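Cellulase (Uncultured bacterium, PDB 6XSO) probably hydrolyses internal beta-1,4-glycosidic bonds in cellulose and related plant polysaccharides, as a broad-specificity family 5 endoglucanase with a TIM-barrel fold. Local coordinates at residues V31-G36 and T346-G351; V268-T273 and V304-W309. All blocks are in the same frame, centred on the assembly; numbering follows the deposited sequence.

Contact 1. Residues V31-G36 and T346-G351; sequences VGWNLG and TFYWMG
Gly-32 and Trp-33 pair with Phe-347 and Tyr-348 where the first and last strands of the TIM barrel meet in parallel and close the sheet. Gly-32 N donates to Thr-346 O (2.8 Å). Gly-32 O accepts from Tyr-348 N (3.0 Å) and also from a water that bonds to Thr-346 OG1. One ladder step on, Asn-34 N reaches Tyr-348 O (2.9 Å). Gly-32 has no side chain, and its CA lies over one face of the Phe-347 ring, 4.1 Å from the centroid.

Toward the C-terminal ends of the strands, side chains add to the backbone bonds. Trp-33 has CG trans to its own N (chi1 -178°), which carries the indole forward beside the loop after strand 345-349. There NE1 gives its N-H to Met-350 O at 2.9 Å, with the oxygen close to the ring plane. A weak second bond runs to Gly-351 O. With an alanine here, Met-350 O would probably lose its indole donor, and the loop at Met-350 and Gly-351 is likely to be less firmly held to strand 31-34. Met-350 CG packs on Gly-36 CA (3.5 Å).

Asn-34 lies across the Trp-349 ring, its CG 3.5 Å from CE3, with amide and ring planes 51° apart. Its ND2 also donates to Tyr-348 O (3.2 Å), from above that carbonyl's plane, and to Gly-307 O. Tyr-348 O thus takes two N-H groups from one asparagine. The buried amide is fixed in rotation. Its OD1 bond to Arg-80, which salt-bridges Glu-308, is consistent with Asn-34 acting as a second-shell residue that positions that arginine.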
ATOM      1  N   VAL A  31     -14.333   0.393   0.465  1.00 21.67           N
ATOM      2  CA  VAL A  31     -13.548  -0.477  -0.399  1.00 20.16           C
ATOM      3  C   VAL A  31     -12.674   0.386  -1.295  1.00 19.29           C
ATOM      4  O   VAL A  31     -13.139   1.382  -1.855  1.00 20.15           O
ATOM      5  CB  VAL A  31     -14.377  -1.457  -1.251  1.00 23.80           C
ATOM      6  CG1 VAL A  31     -14.848  -2.602  -0.387  1.00 25.78           C
ATOM      7  CG2 VAL A  31     -15.519  -0.754  -1.966  1.00 24.49           C
ATOM      8  N   GLY A  32     -11.412  -0.030  -1.440  1.00 19.54           N
ATOM      9  CA  GLY A  32     -10.420   0.718  -2.180  1.00 20.43           C
ATOM     10  C   GLY A  32      -9.900  -0.030  -3.399  1.00 20.57           C
ATOM     11  O   GLY A  32     -10.180  -1.212  -3.611  1.00 20.16           O
ATOM     12  N   TRP A  33      -9.091   0.685  -4.185  1.00 19.25           N
ATOM     13  CA  TRP A  33      -8.497   0.167  -5.403  1.00 19.18           C
ATOM     14  C   TRP A  33      -7.102   0.751  -5.537  1.00 20.42           C
ATOM     15  O   TRP A  33      -6.851   1.875  -5.093  1.00 20.22           O
ATOM     16  CB  TRP A  33      -9.302   0.618  -6.604  1.00 20.56           C
ATOM     17  CG  TRP A  33      -8.817   0.097  -7.933  1.00 19.42           C
ATOM     18  CD1 TRP A  33      -8.728  -1.211  -8.334  1.00 21.58           C
ATOM     19  CD2 TRP A  33      -8.376   0.886  -9.040  1.00 21.03           C
ATOM     20  NE1 TRP A  33      -8.274  -1.278  -9.631  1.00 22.03           N
ATOM     21  CE2 TRP A  33      -8.048  -0.002 -10.082  1.00 21.80           C
ATOM     22  CE3 TRP A  33      -8.249   2.262  -9.260  1.00 23.11           C
ATOM     23  CZ2 TRP A  33      -7.600   0.445 -11.324  1.00 20.93           C
ATOM     24  CZ3 TRP A  33      -7.792   2.697 -10.490  1.00 25.08           C
ATOM     25  CH2 TRP A  33      -7.477   1.797 -11.501  1.00 24.30           C
ATOM     26  N   ASN A  34      -6.207  -0.023  -6.168  1.00 17.64           N
ATOM     27  CA  ASN A  34      -4.839   0.397  -6.459  1.00 18.21           C
ATOM     28  C   ASN A  34      -4.699   0.850  -7.907  1.00 19.23           C
ATOM     29  O   ASN A  34      -4.981   0.081  -8.834  1.00 20.65           O
ATOM     30  CB  ASN A  34      -3.840  -0.753  -6.288  1.00 18.20           C
ATOM     31  CG  ASN A  34      -3.461  -0.984  -4.885  1.00 18.45           C
ATOM     32  OD1 ASN A  34      -2.511  -0.404  -4.378  1.00 18.55           O
ATOM     33  ND2 ASN A  34      -4.191  -1.877  -4.229  1.00 19.26           N
ATOM     34  N   LEU A  35      -4.158   2.054  -8.099  1.00 19.66           N
ATOM     35  CA  LEU A  35      -3.725   2.533  -9.415  1.00 19.29           C
ATOM     36  C   LEU A  35      -2.350   1.939  -9.731  1.00 22.73           C
ATOM     37  O   LEU A  35      -1.317   2.615  -9.762  1.00 21.54           O
ATOM     38  CB  LEU A  35      -3.684   4.050  -9.413  1.00 19.56           C
ATOM     39  CG  LEU A  35      -3.440   4.694 -10.788  1.00 20.99           C
ATOM     40  CD1 LEU A  35      -4.652   4.648 -11.693  1.00 21.14           C
ATOM     41  CD2 LEU A  35      -2.958   6.146 -10.611  1.00 21.98           C
ATOM     42  N   GLY A  36      -2.342   0.612  -9.915  1.00 20.47           N
ATOM     43  CA  GLY A  36      -1.086  -0.105 -10.019  1.00 20.82           C
ATOM     44  C   GLY A  36      -0.418  -0.003 -11.391  1.00 20.13           C
ATOM     45  O   GLY A  36      -1.033   0.290 -12.420  1.00 20.95           O
ATOM     46  N   THR A 346      -9.757  -2.759   2.632  1.00 19.13           N
ATOM     47  CA  THR A 346      -9.162  -3.552   1.560  1.00 17.12           C
ATOM     48  C   THR A 346      -9.010  -2.703   0.305  1.00 18.33           C
ATOM     49  O   THR A 346      -9.869  -1.859   0.015  1.00 19.52           O
ATOM     50  CB  THR A 346     -10.009  -4.789   1.209  1.00 16.95           C
ATOM     51  OG1 THR A 346     -11.232  -4.421   0.585  1.00 19.84           O
ATOM     52  CG2 THR A 346     -10.316  -5.596   2.461  1.00 20.00           C
ATOM     53  N   PHE A 347      -7.887  -2.910  -0.414  1.00 17.55           N
ATOM     54  CA  PHE A 347      -7.588  -2.202  -1.665  1.00 18.15           C
ATOM     55  C   PHE A 347      -7.266  -3.238  -2.746  1.00 18.85           C
ATOM     56  O   PHE A 347      -6.202  -3.865  -2.712  1.00 18.34           O
ATOM     57  CB  PHE A 347      -6.406  -1.222  -1.479  1.00 17.63           C
ATOM     58  CG  PHE A 347      -6.729   0.013  -0.665  1.00 16.66           C
ATOM     59  CD1 PHE A 347      -6.872  -0.061   0.706  1.00 20.09           C
ATOM     60  CD2 PHE A 347      -6.841   1.268  -1.270  1.00 19.69           C
ATOM     61  CE1 PHE A 347      -7.160   1.071   1.454  1.00 20.65           C
ATOM     62  CE2 PHE A 347      -7.121   2.413  -0.524  1.00 19.32           C
ATOM     63  CZ  PHE A 347      -7.279   2.316   0.830  1.00 20.24           C
ATOM     64  N   TYR A 348      -8.177  -3.425  -3.708  1.00 17.57           N
ATOM     65  CA  TYR A 348      -7.992  -4.427  -4.757  1.00 17.83           C
ATOM     66  C   TYR A 348      -6.832  -4.046  -5.683  1.00 18.36           C
ATOM     67  O   TYR A 348      -6.628  -2.871  -5.988  1.00 18.56           O
ATOM     68  CB  TYR A 348      -9.309  -4.591  -5.557  1.00 17.48           C
ATOM     69  CG  TYR A 348      -9.238  -5.781  -6.458  1.00 17.12           C
ATOM     70  CD1 TYR A 348      -8.868  -5.635  -7.791  1.00 17.81           C
ATOM     71  CD2 TYR A 348      -9.491  -7.059  -5.976  1.00 19.39           C
ATOM     72  CE1 TYR A 348      -8.739  -6.736  -8.613  1.00 19.75           C
ATOM     73  CE2 TYR A 348      -9.367  -8.157  -6.791  1.00 19.41           C
ATOM     74  CZ  TYR A 348      -8.986  -7.991  -8.102  1.00 19.80           C
ATOM     75  OH  TYR A 348      -8.841  -9.108  -8.887  1.00 21.45           O
ATOM     76  N   TRP A 349      -6.053  -5.043  -6.122  1.00 17.37           N
ATOM     77  CA  TRP A 349      -4.876  -4.780  -6.960  1.00 18.52           C
ATOM     78  C   TRP A 349      -5.250  -4.771  -8.446  1.00 18.63           C
ATOM     79  O   TRP A 349      -5.488  -5.827  -9.036  1.00 20.55           O
ATOM     80  CB  TRP A 349      -3.780  -5.826  -6.731  1.00 18.97           C
ATOM     81  CG  TRP A 349      -2.592  -5.523  -7.624  1.00 19.74           C
ATOM     82  CD1 TRP A 349      -2.211  -6.192  -8.756  1.00 21.36           C
ATOM     83  CD2 TRP A 349      -1.698  -4.423  -7.489  1.00 18.72           C
ATOM     84  NE1 TRP A 349      -1.117  -5.579  -9.322  1.00 22.59           N
ATOM     85  CE2 TRP A 349      -0.786  -4.484  -8.569  1.00 20.06           C
ATOM     86  CE3 TRP A 349      -1.571  -3.383  -6.559  1.00 18.30           C
ATOM     87  CZ2 TRP A 349       0.235  -3.550  -8.735  1.00 20.10           C
ATOM     88  CZ3 TRP A 349      -0.554  -2.468  -6.713  1.00 20.52           C
ATOM     89  CH2 TRP A 349       0.345  -2.555  -7.793  1.00 20.97           C
ATOM     90  N   MET A 350      -5.236  -3.590  -9.062  1.00 20.10           N
ATOM     91  CA  MET A 350      -5.392  -3.425 -10.515  1.00 18.66           C
ATOM     92  C   MET A 350      -6.685  -4.083 -11.003  1.00 18.62           C
ATOM     93  O   MET A 350      -7.714  -4.064 -10.316  1.00 20.29           O
ATOM     94  CB  MET A 350      -4.125  -3.880 -11.224  1.00 20.46           C
ATOM     95  CG  MET A 350      -2.918  -2.989 -10.963  1.00 21.78           C
ATOM     96  SD  MET A 350      -1.451  -3.414 -11.934  1.00 21.58           S
ATOM     97  CE  MET A 350      -1.949  -2.868 -13.563  1.00 22.96           C
ATOM     98  N   GLY A 351      -6.659  -4.635 -12.207  1.00 20.32           N
ATOM     99  CA  GLY A 351      -7.889  -5.073 -12.815  1.00 20.55           C
ATOM    100  C   GLY A 351      -8.856  -3.910 -12.824  1.00 23.74           C
ATOM    101  O   GLY A 351      -8.449  -2.743 -12.769  1.00 23.36           O
TER
HETATM  102  O   HOH W   1     -11.150  -3.658  -2.211  1.00 19.03           O

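Contact 2. Residues V268-T273 and V304-W309; sequences VHAYPT and VIIGEW
Glu-308 lies flat over the ring of His-269, and this is the tight part of the contact. Its CG sits above the ring centre, 3.6 Å from the centroid, in a CH-pi contact. The carboxylate continues over the same ring, its plane only 16° from the imidazole. The glutamate chain is extended beyond CG (chi2 179°), which carries the carboxylate out over the ring; OE2 lies 3.2 Å from His-269 CE1. Tyr-271 meets the carboxylate with its ring nearly perpendicular to it (planes 82° apart), and its OH donates to Glu-308 OE1 at 2.7 Å, on the anti side. Arg-80 forms a salt bridge with OE2, while His-269 ND1 bonds to Glu-175. The strands belong to a beta-alpha-beta crossover of the barrel, linked by helix 279-298. Their backbones bond in parallel register: Val-268 N to Ile-305 O (3.1 Å), Gly-307 N to Val-268 O (2.9 Å) and Ala-270 N to Glu-308 O (2.9 Å). On the helix side the packing is apolar and less close, with Val-268 CG2 4.1 Å from Ile-306 CG1 and Ala-270 CB 4.1 Å from Ile-306 CG2. Beyond Tyr-271 the chain leaves its neighbour, and Thr-273 is exposed to solvent.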
ATOM      1  N   VAL A 268      -0.644  -4.818   5.446  1.00 17.04           N
ATOM      2  CA  VAL A 268      -0.211  -6.071   4.864  1.00 17.85           C
ATOM      3  C   VAL A 268      -0.889  -6.211   3.503  1.00 16.31           C
ATOM      4  O   VAL A 268      -1.824  -5.479   3.173  1.00 18.47           O
ATOM      5  CB  VAL A 268      -0.586  -7.265   5.749  1.00 19.47           C
ATOM      6  CG1 VAL A 268      -0.022  -7.087   7.160  1.00 18.35           C
ATOM      7  CG2 VAL A 268      -2.111  -7.451   5.805  1.00 20.18           C
ATOM      8  N   HIS A 269      -0.388  -7.164   2.714  1.00 18.04           N
ATOM      9  CA  HIS A 269      -1.000  -7.535   1.438  1.00 19.08           C
ATOM     10  C   HIS A 269      -1.461  -8.982   1.524  1.00 16.93           C
ATOM     11  O   HIS A 269      -0.981  -9.755   2.357  1.00 19.11           O
ATOM     12  CB  HIS A 269      -0.001  -7.363   0.296  1.00 18.73           C
ATOM     13  CG  HIS A 269       0.465  -5.949   0.135  1.00 17.66           C
ATOM     14  ND1 HIS A 269       1.575  -5.602  -0.606  1.00 18.16           N
ATOM     15  CD2 HIS A 269      -0.030  -4.795   0.636  1.00 18.09           C
ATOM     16  CE1 HIS A 269       1.740  -4.290  -0.558  1.00 17.81           C
ATOM     17  NE2 HIS A 269       0.797  -3.781   0.213  1.00 18.13           N
ATOM     18  N   ALA A 270      -2.439  -9.345   0.685  1.00 16.93           N
ATOM     19  CA  ALA A 270      -2.962 -10.710   0.723  1.00 18.18           C
ATOM     20  C   ALA A 270      -3.409 -11.148  -0.662  1.00 18.08           C
ATOM     21  O   ALA A 270      -4.303 -10.531  -1.258  1.00 18.51           O
ATOM     22  CB  ALA A 270      -4.152 -10.804   1.678  1.00 18.41           C
ATOM     23  N   TYR A 271      -2.838 -12.259  -1.132  1.00 19.56           N
ATOM     24  CA  TYR A 271      -3.230 -12.876  -2.397  1.00 20.09           C
ATOM     25  C   TYR A 271      -3.482 -14.357  -2.146  1.00 20.74           C
ATOM     26  O   TYR A 271      -2.688 -15.218  -2.540  1.00 22.24           O
ATOM     27  CB  TYR A 271      -2.145 -12.662  -3.443  1.00 20.28           C
ATOM     28  CG  TYR A 271      -1.968 -11.216  -3.861  1.00 18.73           C
ATOM     29  CD1 TYR A 271      -2.612 -10.718  -4.971  1.00 18.72           C
ATOM     30  CD2 TYR A 271      -1.114 -10.363  -3.175  1.00 21.73           C
ATOM     31  CE1 TYR A 271      -2.422  -9.406  -5.386  1.00 19.99           C
ATOM     32  CE2 TYR A 271      -0.922  -9.060  -3.573  1.00 19.85           C
ATOM     33  CZ  TYR A 271      -1.562  -8.582  -4.687  1.00 19.09           C
ATOM     34  OH  TYR A 271      -1.368  -7.297  -5.139  1.00 20.48           O
ATOM     35  N   PRO A 272      -4.582 -14.682  -1.476  1.00 22.01           N
ATOM     36  CA  PRO A 272      -4.816 -16.074  -1.078  1.00 22.73           C
ATOM     37  C   PRO A 272      -5.014 -16.988  -2.275  1.00 23.59           C
ATOM     38  O   PRO A 272      -5.534 -16.587  -3.316  1.00 21.98           O
ATOM     39  CB  PRO A 272      -6.112 -15.999  -0.259  1.00 25.07           C
ATOM     40  CG  PRO A 272      -6.281 -14.574   0.108  1.00 22.16           C
ATOM     41  CD  PRO A 272      -5.591 -13.755  -0.945  1.00 21.20           C
ATOM     42  N   THR A 273      -4.676 -18.255  -2.079  1.00 22.81           N
ATOM     43  CA  THR A 273      -4.936 -19.268  -3.089  1.00 22.23           C
ATOM     44  C   THR A 273      -6.368 -19.774  -2.947  1.00 24.43           C
ATOM     45  O   THR A 273      -6.783 -20.196  -1.861  1.00 25.71           O
ATOM     46  CB  THR A 273      -3.952 -20.422  -2.924  1.00 25.37           C
ATOM     47  OG1 THR A 273      -2.601 -19.955  -3.069  1.00 27.76           O
ATOM     48  CG2 THR A 273      -4.198 -21.470  -3.977  1.00 25.61           C
ATOM     49  N   VAL A 304      -5.759  -1.924  10.740  1.00 20.86           N
ATOM     50  CA  VAL A 304      -5.035  -2.598   9.672  1.00 19.93           C
ATOM     51  C   VAL A 304      -5.659  -2.286   8.324  1.00 17.30           C
ATOM     52  O   VAL A 304      -6.891  -2.246   8.169  1.00 18.75           O
ATOM     53  CB  VAL A 304      -4.975  -4.116   9.919  1.00 18.24           C
ATOM     54  CG1 VAL A 304      -4.345  -4.863   8.738  1.00 19.91           C
ATOM     55  CG2 VAL A 304      -4.222  -4.399  11.200  1.00 21.04           C
ATOM     56  N   ILE A 305      -4.790  -2.100   7.339  1.00 19.70           N
ATOM     57  CA  ILE A 305      -5.159  -1.950   5.940  1.00 18.11           C
ATOM     58  C   ILE A 305      -4.575  -3.126   5.174  1.00 18.71           C
ATOM     59  O   ILE A 305      -3.365  -3.381   5.248  1.00 19.07           O
ATOM     60  CB  ILE A 305      -4.637  -0.620   5.355  1.00 17.20           C
ATOM     61  CG1 ILE A 305      -5.245   0.572   6.088  1.00 20.48           C
ATOM     62  CG2 ILE A 305      -4.841  -0.593   3.822  1.00 19.46           C
ATOM     63  CD1 ILE A 305      -4.507   1.901   5.823  1.00 21.80           C
ATOM     64  N   ILE A 306      -5.422  -3.837   4.434  1.00 18.56           N
ATOM     65  CA  ILE A 306      -4.962  -4.829   3.452  1.00 18.37           C
ATOM     66  C   ILE A 306      -4.831  -4.034   2.153  1.00 19.46           C
ATOM     67  O   ILE A 306      -5.800  -3.804   1.408  1.00 19.49           O
ATOM     68  CB  ILE A 306      -5.900  -6.034   3.368  1.00 17.27           C
ATOM     69  CG1 ILE A 306      -5.965  -6.737   4.729  1.00 18.02           C
ATOM     70  CG2 ILE A 306      -5.444  -6.981   2.267  1.00 19.47           C
ATOM     71  CD1 ILE A 306      -7.015  -7.865   4.761  1.00 19.70           C
ATOM     72  N   GLY A 307      -3.619  -3.515   1.920  1.00 17.35           N
ATOM     73  CA  GLY A 307      -3.422  -2.506   0.897  1.00 17.56           C
ATOM     74  C   GLY A 307      -3.306  -3.036  -0.501  1.00 17.86           C
ATOM     75  O   GLY A 307      -3.287  -2.240  -1.443  1.00 17.68           O
ATOM     76  N   GLU A 308      -3.174  -4.351  -0.649  1.00 17.30           N
ATOM     77  CA  GLU A 308      -3.320  -5.006  -1.934  1.00 16.98           C
ATOM     78  C   GLU A 308      -3.961  -6.352  -1.680  1.00 17.07           C
ATOM     79  O   GLU A 308      -3.568  -7.057  -0.750  1.00 17.81           O
ATOM     80  CB  GLU A 308      -1.982  -5.313  -2.624  1.00 17.63           C
ATOM     81  CG  GLU A 308      -1.113  -4.105  -2.904  1.00 17.15           C
ATOM     82  CD  GLU A 308       0.203  -4.450  -3.558  1.00 17.90           C
ATOM     83  OE1 GLU A 308       0.374  -5.605  -4.033  1.00 19.15           O
ATOM     84  OE2 GLU A 308       1.059  -3.533  -3.636  1.00 19.51           O
ATOM     85  N   TRP A 309      -4.947  -6.706  -2.509  1.00 17.50           N
ATOM     86  CA  TRP A 309      -5.436  -8.075  -2.522  1.00 18.55           C
ATOM     87  C   TRP A 309      -5.997  -8.430  -3.889  1.00 19.34           C
ATOM     88  O   TRP A 309      -6.338  -7.563  -4.701  1.00 18.89           O
ATOM     89  CB  TRP A 309      -6.501  -8.328  -1.454  1.00 18.28           C
ATOM     90  CG  TRP A 309      -7.820  -7.599  -1.719  1.00 17.05           C
ATOM     91  CD1 TRP A 309      -8.039  -6.249  -1.625  1.00 19.02           C
ATOM     92  CD2 TRP A 309      -9.076  -8.180  -2.102  1.00 17.91           C
ATOM     93  NE1 TRP A 309      -9.351  -5.955  -1.932  1.00 17.92           N
ATOM     94  CE2 TRP A 309     -10.004  -7.119  -2.223  1.00 18.06           C
ATOM     95  CE3 TRP A 309      -9.503  -9.484  -2.360  1.00 19.73           C
ATOM     96  CZ2 TRP A 309     -11.329  -7.326  -2.576  1.00 18.08           C
ATOM     97  CZ3 TRP A 309     -10.835  -9.690  -2.700  1.00 18.73           C
ATOM     98  CH2 TRP A 309     -11.723  -8.615  -2.806  1.00 20.05           C
TER

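How the contacts relate
Contact 1 and contact 2 lie in one closed barrel sheet, their centres about 10 Å apart. Strands 304-309 and 345-349 are neighbours and join them directly. Trp-349 N lies 2.9 Å from Trp-309 O, and Phe-347 N lies 2.9 Å from Ile-306 O, both probable hydrogen bonds. Trp-349 CB packs 3.2 Å from Tyr-271 OH. Arg-80 serves both contacts, binding Asn-34 of the first and Glu-308 of the second. In family 5 enzymes the active site lies at the C-terminal ends of the strands. Glu-175, just past strand 168-171, and Glu-308, at the C-terminal end of strand 304-309, are consistent with its catalytic pair. Contact 2 is nested inside the loop closed by contact 1.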